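Local coordinates for ferredoxin (Trichomonas vaginalis, PDB 1L5P), which transfers electrons through a single [2Fe-2S] cluster, linking pyruvate:ferredoxin oxidoreductase to hydrogenase in the hydrogenosome, at residues 32-35 / 36-39; 19-22 / 23-26. All coordinates share one frame; numbering follows the deposited sequence.

Contact 1 lies on the surface, in the loop where the chain enters the cluster site, whereas contact 2 is partly buried at the start of helix 22-27; their centres are about 12 Å apart. Contact 1 is mainly polar, combining turn bonds, acidic side chains and an iron ligand. Contact 2 pairs hydroxyl and backbone bonds with leucine packing toward the sheet. F23 joins them: its CZ lies 3.6 Å from T37 OG1 and also 3.6 Å from A34 CB, and its side chain touches the cluster. Further back, M32 CB packs 3.8 Å from L26 CB. The helix and the cluster loop therefore pack on one another through F23 and L26.

Contact 1. Residues 32-35 / 36-39; sequences MSAD and DTCQ. With FES (Fe2/s2 (inorganic) cluster), chain D.
A34 and T37 are the ends of a type II beta turn with D35 and D36 at its corners. D36 has a positive phi of 62°, as the third residue of this turn type requires. The backbone bond that closes the turn, T37 N to A34 O, is weak at 3.4 Å. A second donor from the same threonine reinforces it: T37 OG1 gives its proton to A34 O at 2.9 Å, so one carbonyl oxygen takes two bonds from one residue. The hydroxyl does not approach in line with that carbonyl; its C=O...donor angle is 110° and it sits above the carbonyl plane. A chi1 of 84° makes this possible, placing OG1 between the backbone N and the carbonyl carbon of T37, while CG2 turns beside the backbone N and lies against the turn backbone, 3.0 Å from D35 O. OG1 is also the acceptor for Q39 N in what fits an ST turn, although the position of Q39 N is less certain. The two corner aspartates are exposed, with D35 OD1 and D36 OD1 4.4 Å apart; their like charges probably disfavour each other somewhat, and D36 OD2 has a long, weak ion pair with K46. Beyond the turn, the CB of C38 is directed away from residues 32-35, and its SG binds FE1 of the cluster at 2.3 Å, an iron that C44 also ligates. T37 OG1 comes no closer than 3.8 Å to the bridging sulfide S2, and no bond is implied. The turn thus delivers the chain to C38, the first of three closely spaced cysteine ligands (C38, C44, C47) whose spacing is that of the cluster-binding loop in adrenodoxin-type [2Fe-2S] ferredoxins, with C78 as the fourth ligand.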
loop_
_atom_site.group_PDB
_atom_site.type_symbol
_atom_site.label_atom_id
_atom_site.label_comp_id
_atom_site.label_asym_id
_atom_site.label_seq_id
_atom_site.Cartn_x
_atom_site.Cartn_y
_atom_site.Cartn_z
ATOM N N MET A 32 4.659 2.506 -8.135
ATOM C CA MET A 32 4.359 3.728 -7.390
ATOM C C MET A 32 5.639 4.565 -7.258
ATOM O O MET A 32 6.712 4.035 -6.936
ATOM C CB MET A 32 3.793 3.358 -6.001
ATOM C CG MET A 32 3.301 4.537 -5.160
ATOM S SD MET A 32 2.708 4.082 -3.495
ATOM C CE MET A 32 0.996 3.824 -3.875
ATOM N N SER A 33 5.522 5.867 -7.519
ATOM C CA SER A 33 6.667 6.778 -7.437
ATOM C C SER A 33 6.874 7.315 -6.027
ATOM O O SER A 33 5.910 7.600 -5.325
ATOM C CB SER A 33 6.481 7.951 -8.408
ATOM O OG SER A 33 6.101 9.131 -7.728
ATOM N N ALA A 34 8.132 7.450 -5.623
ATOM C CA ALA A 34 8.467 7.952 -4.297
ATOM C C ALA A 34 8.887 9.422 -4.384
ATOM O O ALA A 34 9.343 10.017 -3.404
ATOM C CB ALA A 34 9.595 7.114 -3.696
ATOM N N ASP A 35 8.719 10.000 -5.564
ATOM C CA ASP A 35 9.090 11.382 -5.820
ATOM C C ASP A 35 8.154 12.362 -5.136
ATOM O O ASP A 35 6.941 12.195 -5.187
ATOM C CB ASP A 35 9.051 11.635 -7.323
ATOM C CG ASP A 35 10.059 12.665 -7.763
ATOM O OD1 ASP A 35 9.644 13.785 -8.137
ATOM O OD2 ASP A 35 11.270 12.354 -7.736
ATOM N N ASP A 36 8.709 13.392 -4.508
ATOM C CA ASP A 36 7.883 14.396 -3.844
ATOM C C ASP A 36 7.051 13.812 -2.701
ATOM O O ASP A 36 6.066 14.404 -2.267
ATOM C CB ASP A 36 6.954 15.063 -4.869
ATOM C CG ASP A 36 7.127 16.576 -4.919
ATOM O OD1 ASP A 36 8.047 17.052 -5.633
ATOM O OD2 ASP A 36 6.344 17.287 -4.244
ATOM N N THR A 37 7.454 12.647 -2.217
ATOM C CA THR A 37 6.753 11.997 -1.126
ATOM C C THR A 37 7.664 12.021 0.081
ATOM O O THR A 37 8.863 12.222 -0.050
ATOM C CB THR A 37 6.424 10.516 -1.455
ATOM O OG1 THR A 37 7.553 9.685 -1.146
ATOM C CG2 THR A 37 6.067 10.365 -2.919
ATOM N N CYS A 38 7.095 11.805 1.256
ATOM C CA CYS A 38 7.885 11.794 2.474
ATOM C C CYS A 38 8.707 10.510 2.577
ATOM O O CYS A 38 9.270 10.202 3.632
ATOM C CB CYS A 38 6.967 11.921 3.692
ATOM S SG CYS A 38 6.003 10.450 4.081
ATOM N N GLN A 39 8.766 9.761 1.477
ATOM C CA GLN A 39 9.510 8.506 1.437
ATOM C C GLN A 39 9.034 7.471 2.451
ATOM O O GLN A 39 9.847 6.843 3.126
ATOM C CB GLN A 39 10.998 8.755 1.671
ATOM C CG GLN A 39 11.608 9.843 0.826
ATOM C CD GLN A 39 13.013 10.173 1.289
ATOM O OE1 GLN A 39 13.770 9.289 1.705
ATOM N NE2 GLN A 39 13.370 11.452 1.231
HETATM FE FE1 FES D . 4.332 10.010 2.490
HETATM FE FE2 FES D . 3.294 7.492 2.509
HETATM S S1 FES D . 2.460 9.305 3.517
HETATM S S2 FES D . 5.177 8.183 1.466
#

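Contact 2. Residues 19-22 / 23-26; sequences DQTL and FTVL
A helix N-terminus is formed here, with T21 at the N-cap position of helix 22-27. T21 OG1 and T24 OG1 are hydrogen-bonded at 2.9 Å, and either hydroxyl could be the donor; the two side chains meet at about a right angle. T21 has its OG1 between the backbone N and the carbonyl carbon (chi1 69°), which turns the hydroxyl toward the first helical turn. The backbone evidence for the helix rests on V25 N, which binds T21 O at 3.0 Å with a nearly straight N-H...O angle of 176°; the next bond, L26 N to L22 O, is unusually short at 2.6 Å. Q20 crosses the same turn with its amide, NE2 lying 3.5 Å from T24 CG2 and OE1 lying 3.5 Å from V25 CG2. These are packing contacts, and the polar partner of OE1 is the backbone N of E17. One turn apart, L22 and L26 touch through CG and CD1 at 3.8 Å. The CG of L26 is beside its own backbone N (chi1 -71°), and this brings it 3.0 Å from L22 O, a tight approach. Both leucines face the main sheet: L22 reaches I3, while L26 reaches A5 and L14, and V25 also packs on L14. F23 leads its ring away from the leucine pair, to C47, C78 and the iron-sulfur cluster. A helix packed on a mixed sheet fits the beta-grasp fold of [2Fe-2S] ferredoxins; here F23 connects it to the metal site.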
loop_
_atom_site.group_PDB
_atom_site.type_symbol
_atom_site.label_atom_id
_atom_site.label_comp_id
_atom_site.label_asym_id
_atom_site.label_seq_id
_atom_site.Cartn_x
_atom_site.Cartn_y
_atom_site.Cartn_z
ATOM N N ASP A 19 8.101 -7.500 7.131
ATOM C CA ASP A 19 8.440 -6.177 7.651
ATOM C C ASP A 19 8.717 -5.103 6.616
ATOM O O ASP A 19 9.193 -4.024 6.939
ATOM C CB ASP A 19 9.605 -6.306 8.628
ATOM C CG ASP A 19 9.350 -7.379 9.680
ATOM O OD1 ASP A 19 8.166 -7.623 10.008
ATOM O OD2 ASP A 19 10.324 -7.988 10.174
ATOM N N GLN A 20 8.398 -5.406 5.367
ATOM C CA GLN A 20 8.577 -4.462 4.276
ATOM C C GLN A 20 7.245 -3.736 4.149
ATOM O O GLN A 20 6.199 -4.333 4.373
ATOM C CB GLN A 20 8.864 -5.210 2.970
ATOM C CG GLN A 20 10.323 -5.265 2.566
ATOM C CD GLN A 20 10.506 -5.469 1.073
ATOM O OE1 GLN A 20 9.884 -6.349 0.474
ATOM N NE2 GLN A 20 11.365 -4.654 0.465
ATOM N N THR A 21 7.267 -2.455 3.807
ATOM C CA THR A 21 6.009 -1.744 3.651
ATOM C C THR A 21 5.560 -1.884 2.213
ATOM O O THR A 21 6.377 -2.086 1.319
ATOM C CB THR A 21 6.131 -0.250 3.958
ATOM O OG1 THR A 21 6.919 0.379 2.943
ATOM C CG2 THR A 21 6.766 -0.036 5.315
ATOM N N LEU A 22 4.257 -1.775 2.002
ATOM C CA LEU A 22 3.694 -1.872 0.678
ATOM C C LEU A 22 4.330 -0.806 -0.202
ATOM O O LEU A 22 4.531 -1.012 -1.407
ATOM C CB LEU A 22 2.191 -1.651 0.744
ATOM C CG LEU A 22 1.477 -1.861 -0.583
ATOM C CD1 LEU A 22 1.604 -3.319 -1.001
ATOM C CD2 LEU A 22 0.034 -1.453 -0.440
ATOM N N PHE A 23 4.636 0.334 0.414
ATOM C CA PHE A 23 5.249 1.475 -0.267
ATOM C C PHE A 23 6.590 1.061 -0.845
ATOM O O PHE A 23 6.881 1.307 -2.012
ATOM C CB PHE A 23 5.458 2.635 0.724
ATOM C CG PHE A 23 6.140 3.839 0.128
ATOM C CD1 PHE A 23 5.427 4.754 -0.645
ATOM C CD2 PHE A 23 7.494 4.065 0.353
ATOM C CE1 PHE A 23 6.062 5.887 -1.185
ATOM C CE2 PHE A 23 8.136 5.189 -0.180
ATOM C CZ PHE A 23 7.417 6.103 -0.951
ATOM N N THR A 24 7.409 0.437 -0.009
ATOM C CA THR A 24 8.715 -0.019 -0.436
ATOM C C THR A 24 8.556 -0.975 -1.601
ATOM O O THR A 24 9.177 -0.806 -2.641
ATOM C CB THR A 24 9.420 -0.748 0.693
ATOM O OG1 THR A 24 9.555 0.141 1.804
ATOM C CG2 THR A 24 10.799 -1.219 0.244
ATOM N N VAL A 25 7.713 -1.979 -1.405
ATOM C CA VAL A 25 7.441 -2.983 -2.415
ATOM C C VAL A 25 6.925 -2.356 -3.709
ATOM O O VAL A 25 7.424 -2.654 -4.794
ATOM C CB VAL A 25 6.405 -3.987 -1.874
ATOM C CG1 VAL A 25 5.856 -4.852 -3.002
ATOM C CG2 VAL A 25 7.047 -4.834 -0.785
ATOM N N LEU A 26 5.934 -1.483 -3.587
ATOM C CA LEU A 26 5.340 -0.827 -4.745
ATOM C C LEU A 26 6.288 0.108 -5.477
ATOM O O LEU A 26 6.417 0.041 -6.700
ATOM C CB LEU A 26 4.098 -0.038 -4.331
ATOM C CG LEU A 26 2.864 -0.854 -3.945
ATOM C CD1 LEU A 26 1.670 0.083 -3.788
ATOM C CD2 LEU A 26 2.593 -1.911 -5.012
#